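Local coordinates for protein SPT6 (PDB 2XP1) that probably lets the transcription elongation factor Spt6 bind RNA polymerase II through its tandem SH2 domains, at residues I98-A111 with Y125-L137. Residues are numbered along the deposited sequence; the frame is centred on the assembly and turned at random.
With SO4 (sulfate ion), chain C.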
loop_
_atom_site.group_PDB
_atom_site.type_symbol
_atom_site.label_atom_id
_atom_site.label_comp_id
_atom_site.label_asym_id
_atom_site.label_seq_id
_atom_site.Cartn_x
_atom_site.Cartn_y
_atom_site.Cartn_z
ATOM N N ILE A 98 5.856 15.971 9.188
ATOM C CA ILE A 98 5.865 15.403 10.517
ATOM C C ILE A 98 6.593 16.376 11.432
ATOM O O ILE A 98 6.043 16.782 12.457
ATOM C CB ILE A 98 6.514 13.987 10.519
ATOM C CG1 ILE A 98 5.518 12.945 9.995
ATOM C CG2 ILE A 98 7.056 13.608 11.878
ATOM C CD1 ILE A 98 6.158 11.582 9.572
ATOM N N LYS A 99 7.800 16.782 11.050
ATOM C CA LYS A 99 8.632 17.613 11.938
ATOM C C LYS A 99 8.194 19.055 11.982
ATOM O O LYS A 99 8.611 19.813 12.861
ATOM C CB LYS A 99 10.104 17.524 11.557
ATOM C CG LYS A 99 10.598 16.095 11.469
ATOM C CD LYS A 99 12.084 16.085 11.598
ATOM C CE LYS A 99 12.712 15.159 10.579
ATOM N NZ LYS A 99 14.183 15.436 10.633
ATOM N N ALA A 100 7.353 19.434 11.029
ATOM C CA ALA A 100 6.729 20.758 11.053
ATOM C C ALA A 100 5.596 20.806 12.077
ATOM O O ALA A 100 5.290 21.868 12.633
ATOM C CB ALA A 100 6.216 21.160 9.662
ATOM N N HIS A 101 4.997 19.657 12.367
ATOM C CA HIS A 101 3.767 19.664 13.153
ATOM C C HIS A 101 3.948 20.311 14.509
ATOM O O HIS A 101 4.975 20.091 15.178
ATOM C CB HIS A 101 3.197 18.271 13.326
ATOM C CG HIS A 101 1.734 18.271 13.622
ATOM N ND1 HIS A 101 1.237 18.094 14.893
ATOM C CD2 HIS A 101 0.661 18.467 12.815
ATOM C CE1 HIS A 101 -0.082 18.169 14.856
ATOM N NE2 HIS A 101 -0.457 18.389 13.605
ATOM N N ALA A 102 2.943 21.108 14.898
ATOM C CA ALA A 102 2.853 21.648 16.243
ATOM C C ALA A 102 3.212 20.594 17.305
ATOM O O ALA A 102 3.979 20.897 18.221
ATOM C CB ALA A 102 1.447 22.235 16.504
ATOM N N LYS A 103 2.698 19.363 17.150
ATOM C CA LYS A 103 2.800 18.301 18.163
ATOM C C LYS A 103 4.034 17.379 18.060
ATOM O O LYS A 103 4.188 16.459 18.871
ATOM C CB LYS A 103 1.513 17.450 18.181
ATOM C CG LYS A 103 0.246 18.191 18.555
ATOM C CD LYS A 103 0.074 18.287 20.067
ATOM C CE LYS A 103 0.611 19.586 20.633
ATOM N NZ LYS A 103 -0.364 20.718 20.486
ATOM N N TYR A 104 4.902 17.617 17.072
ATOM C CA TYR A 104 6.166 16.883 16.953
ATOM C C TYR A 104 7.261 17.402 17.888
ATOM O O TYR A 104 7.491 18.612 17.947
ATOM C CB TYR A 104 6.682 16.975 15.533
ATOM C CG TYR A 104 8.000 16.260 15.325
ATOM C CD1 TYR A 104 8.030 14.896 15.010
ATOM C CD2 TYR A 104 9.220 16.944 15.450
ATOM C CE1 TYR A 104 9.240 14.226 14.809
ATOM C CE2 TYR A 104 10.447 16.280 15.248
ATOM C CZ TYR A 104 10.449 14.924 14.925
ATOM O OH TYR A 104 11.650 14.253 14.724
ATOM N N PHE A 105 7.943 16.486 18.584
ATOM C CA PHE A 105 9.192 16.798 19.300
ATOM C C PHE A 105 10.363 15.962 18.793
ATOM O O PHE A 105 10.168 14.853 18.306
ATOM C CB PHE A 105 9.049 16.587 20.809
ATOM C CG PHE A 105 8.077 17.507 21.447
ATOM C CD1 PHE A 105 6.715 17.222 21.424
ATOM C CD2 PHE A 105 8.516 18.689 22.055
ATOM C CE1 PHE A 105 5.801 18.094 21.996
ATOM C CE2 PHE A 105 7.615 19.566 22.637
ATOM C CZ PHE A 105 6.250 19.270 22.614
ATOM N N ASN A 106 11.575 16.501 18.951
ATOM C CA ASN A 106 12.847 15.843 18.580
ATOM C C ASN A 106 13.361 14.774 19.520
ATOM O O ASN A 106 14.090 13.881 19.090
ATOM C CB ASN A 106 13.963 16.865 18.397
ATOM C CG ASN A 106 13.954 17.484 17.022
ATOM O OD1 ASN A 106 13.577 18.662 16.865
ATOM N ND2 ASN A 106 14.345 16.693 16.000
ATOM N N SER A 107 13.015 14.843 20.797
ATOM C CA SER A 107 13.322 13.694 21.639
ATOM C C SER A 107 12.169 13.304 22.561
ATOM O O SER A 107 11.398 14.166 23.010
ATOM C CB SER A 107 14.655 13.859 22.393
ATOM O OG SER A 107 14.472 14.100 23.781
ATOM N N PRO A 108 12.030 11.987 22.804
ATOM C CA PRO A 108 11.203 11.414 23.865
ATOM C C PRO A 108 11.414 12.156 25.179
ATOM O O PRO A 108 10.442 12.620 25.799
ATOM C CB PRO A 108 11.739 9.971 23.994
ATOM C CG PRO A 108 12.786 9.797 22.903
ATOM C CD PRO A 108 12.605 10.935 21.948
ATOM N N GLU A 109 12.691 12.262 25.564
ATOM C CA GLU A 109 13.157 12.986 26.747
ATOM C C GLU A 109 12.575 14.410 26.808
ATOM O O GLU A 109 12.270 14.906 27.887
ATOM C CB GLU A 109 14.705 13.004 26.772
ATOM C CG GLU A 109 15.356 13.313 28.160
ATOM C CD GLU A 109 16.870 13.656 28.101
ATOM O OE1 GLU A 109 17.462 13.726 26.984
ATOM O OE2 GLU A 109 17.470 13.864 29.193
ATOM N N ASP A 110 12.407 15.043 25.645
ATOM C CA ASP A 110 11.934 16.429 25.547
ATOM C C ASP A 110 10.449 16.566 25.200
ATOM O O ASP A 110 9.875 17.646 25.344
ATOM C CB ASP A 110 12.805 17.230 24.569
ATOM C CG ASP A 110 14.087 17.781 25.230
ATOM O OD1 ASP A 110 14.051 18.087 26.453
ATOM O OD2 ASP A 110 15.130 17.910 24.526
ATOM N N ALA A 111 9.841 15.476 24.740
ATOM C CA ALA A 111 8.387 15.371 24.680
ATOM C C ALA A 111 7.875 14.947 26.056
ATOM O O ALA A 111 6.665 14.788 26.268
ATOM C CB ALA A 111 7.969 14.360 23.627
ATOM N N TYR A 125 -0.871 14.881 24.195
ATOM C CA TYR A 125 -0.220 13.931 23.332
ATOM C C TYR A 125 0.914 14.557 22.614
ATOM O O TYR A 125 0.917 15.761 22.404
ATOM C CB TYR A 125 -1.203 13.357 22.330
ATOM C CG TYR A 125 -1.876 14.371 21.444
ATOM C CD1 TYR A 125 -1.378 14.644 20.171
ATOM C CD2 TYR A 125 -3.012 15.068 21.876
ATOM C CE1 TYR A 125 -2.014 15.570 19.332
ATOM C CE2 TYR A 125 -3.645 15.995 21.056
ATOM C CZ TYR A 125 -3.141 16.232 19.773
ATOM O OH TYR A 125 -3.754 17.155 18.946
ATOM N N ALA A 126 1.876 13.725 22.219
ATOM C CA ALA A 126 3.086 14.228 21.590
ATOM C C ALA A 126 3.487 13.260 20.547
ATOM O O ALA A 126 3.032 12.123 20.579
ATOM C CB ALA A 126 4.195 14.391 22.622
ATOM N N PHE A 127 4.331 13.695 19.615
ATOM C CA PHE A 127 4.884 12.778 18.605
ATOM C C PHE A 127 6.392 12.914 18.579
ATOM O O PHE A 127 6.897 14.006 18.662
ATOM C CB PHE A 127 4.382 13.083 17.191
ATOM C CG PHE A 127 2.935 12.870 16.994
ATOM C CD1 PHE A 127 2.019 13.881 17.318
ATOM C CD2 PHE A 127 2.476 11.688 16.428
ATOM C CE1 PHE A 127 0.658 13.715 17.130
ATOM C CE2 PHE A 127 1.117 11.479 16.220
ATOM C CZ PHE A 127 0.177 12.520 16.575
ATOM N N TYR A 128 7.085 11.783 18.443
ATOM C CA TYR A 128 8.524 11.736 18.265
ATOM C C TYR A 128 8.911 10.463 17.524
ATOM O O TYR A 128 8.188 9.478 17.573
ATOM C CB TYR A 128 9.238 11.834 19.602
ATOM C CG TYR A 128 8.766 10.888 20.702
ATOM C CD1 TYR A 128 9.387 9.643 20.896
ATOM C CD2 TYR A 128 7.737 11.257 21.576
ATOM C CE1 TYR A 128 8.985 8.787 21.908
ATOM C CE2 TYR A 128 7.324 10.402 22.597
ATOM C CZ TYR A 128 7.956 9.174 22.746
ATOM O OH TYR A 128 7.562 8.323 23.741
ATOM N N PHE A 129 10.026 10.490 16.804
ATOM C CA PHE A 129 10.456 9.301 16.069
ATOM C C PHE A 129 10.958 8.303 17.049
ATOM O O PHE A 129 11.575 8.680 18.032
ATOM C CB PHE A 129 11.568 9.626 15.080
ATOM C CG PHE A 129 11.061 10.307 13.864
ATOM C CD1 PHE A 129 11.427 11.594 13.585
ATOM C CD2 PHE A 129 10.169 9.678 13.029
ATOM C CE1 PHE A 129 10.949 12.230 12.467
ATOM C CE2 PHE A 129 9.666 10.331 11.940
ATOM C CZ PHE A 129 10.067 11.628 11.667
ATOM N N SER A 130 10.678 7.039 16.749
ATOM C CA SER A 130 11.140 5.896 17.544
ATOM C C SER A 130 12.605 5.640 17.265
ATOM O O SER A 130 13.018 5.609 16.097
ATOM C CB SER A 130 10.364 4.607 17.154
ATOM O OG SER A 130 10.851 3.475 17.901
ATOM N N ARG A 131 13.363 5.411 18.342
ATOM C CA ARG A 131 14.760 4.959 18.266
ATOM C C ARG A 131 14.850 3.417 18.362
ATOM O O ARG A 131 15.778 2.803 17.807
ATOM C CB ARG A 131 15.602 5.627 19.364
ATOM C CG ARG A 131 16.068 7.050 19.035
ATOM C CD ARG A 131 14.924 8.103 19.005
ATOM N NE ARG A 131 15.461 9.431 18.698
ATOM C CZ ARG A 131 14.772 10.511 18.320
ATOM N NH1 ARG A 131 13.438 10.528 18.195
ATOM N NH2 ARG A 131 15.463 11.614 18.064
ATOM N N LYS A 132 13.890 2.800 19.053
ATOM C CA LYS A 132 13.815 1.346 19.152
ATOM C C LYS A 132 13.442 0.750 17.808
ATOM O O LYS A 132 13.922 -0.335 17.456
ATOM C CB LYS A 132 12.818 0.912 20.235
ATOM C CG LYS A 132 13.039 1.567 21.584
ATOM C CD LYS A 132 12.409 0.752 22.734
ATOM C CE LYS A 132 12.555 1.461 24.099
ATOM N NZ LYS A 132 12.444 0.565 25.299
ATOM N N TYR A 133 12.610 1.465 17.046
ATOM C CA TYR A 133 12.220 1.010 15.710
ATOM C C TYR A 133 12.357 2.096 14.648
ATOM O O TYR A 133 11.382 2.747 14.255
ATOM C CB TYR A 133 10.842 0.293 15.699
ATOM C CG TYR A 133 10.745 -0.805 16.766
ATOM C CD1 TYR A 133 10.272 -0.513 18.035
ATOM C CD2 TYR A 133 11.172 -2.112 16.513
ATOM C CE1 TYR A 133 10.207 -1.491 19.036
ATOM C CE2 TYR A 133 11.109 -3.114 17.522
ATOM C CZ TYR A 133 10.619 -2.782 18.775
ATOM O OH TYR A 133 10.528 -3.716 19.786
ATOM N N PRO A 134 13.596 2.305 14.179
ATOM C CA PRO A 134 13.833 3.389 13.248
ATOM C C PRO A 134 12.895 3.208 12.097
ATOM O O PRO A 134 12.839 2.114 11.520
ATOM C CB PRO A 134 15.267 3.123 12.775
ATOM C CG PRO A 134 15.897 2.431 13.926
ATOM C CD PRO A 134 14.832 1.576 14.514
ATOM N N GLY A 135 12.194 4.271 11.731
ATOM C CA GLY A 135 11.175 4.189 10.693
ATOM C C GLY A 135 9.785 4.344 11.289
ATOM O O GLY A 135 8.848 4.661 10.565
ATOM N N LYS A 136 9.630 4.095 12.587
ATOM C CA LYS A 136 8.347 4.361 13.256
ATOM C C LYS A 136 8.256 5.751 13.924
ATOM O O LYS A 136 9.168 6.205 14.633
ATOM C CB LYS A 136 8.057 3.308 14.331
ATOM C CG LYS A 136 8.013 1.846 13.829
ATOM C CD LYS A 136 6.847 1.633 12.866
ATOM C CE LYS A 136 7.076 0.451 11.917
ATOM N NZ LYS A 136 5.810 0.161 11.125
ATOM N N LEU A 137 7.110 6.383 13.789
ATOM C CA LEU A 137 6.799 7.555 14.624
ATOM C C LEU A 137 6.025 7.108 15.862
ATOM O O LEU A 137 4.993 6.456 15.743
ATOM C CB LEU A 137 5.924 8.528 13.837
ATOM C CG LEU A 137 5.393 9.768 14.552
ATOM C CD1 LEU A 137 6.469 10.750 14.820
ATOM C CD2 LEU A 137 4.339 10.333 13.629
HETATM S S SO4 C . 10.695 4.253 21.259
HETATM O O1 SO4 C . 10.688 3.824 22.662
HETATM O O2 SO4 C . 12.074 4.579 20.869
HETATM O O3 SO4 C . 9.867 5.441 21.081
HETATM O O4 SO4 C . 10.155 3.185 20.431
HETATM O O HOH W 1 11.692 12.887 16.962
#
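In the C-terminal SH2 fold of the tandem, the chain leaving helix 80-100 runs along outer strand 124-129, and Tyr-104 forms a single beta bridge with Phe-127. Two backbone bonds make it: Phe-127 N to Lys-103 O, and Phe-105 N to Phe-127 O at 2.7 Å, the latter almost straight (176°). The Lys-103 chain, bent beyond CG, lays CD over one face of the Tyr-125 ring, 3.5 Å from Tyr-125 CE1. Pro-108 covers a face of the Tyr-128 ring, with its CA 3.8 Å above the plane and over the centre. Tyr-128 CG lies between the backbone N and the carbonyl carbon (chi1 50°), which brings the ring under the proline, while Ala-111 CB touches Tyr-128 CD2 at 3.7 Å. Replacing Tyr-128 by an alanine removes the ring from under Pro-108, and would probably leave Ala-111 CB with less to pack on and open a gap beside the strand. The Tyr-104 side chain crosses Phe-129 with ring planes at 65° and Tyr-104 CE1 3.5 Å from Phe-129 CE1. Ile-98 CG2 meets Phe-129 CZ at 3.6 Å. A sulfate, probably from the crystallisation liquor, is bound by Ser-130 OG, the backbone N atoms of Arg-131 and Lys-132, Thr-138 and Tyr-150. Arg-131 NH1 bonds Phe-129 O at 2.6 Å, close to the guanidinium plane; NH2 makes a salt bridge with Asp-56 and a weak bond to Asn-106 O. One water ties the segments together: it accepts from Phe-129 N and Arg-131 NH1, donates to Phe-105 O, and lies 2.6 Å from Tyr-104 OH.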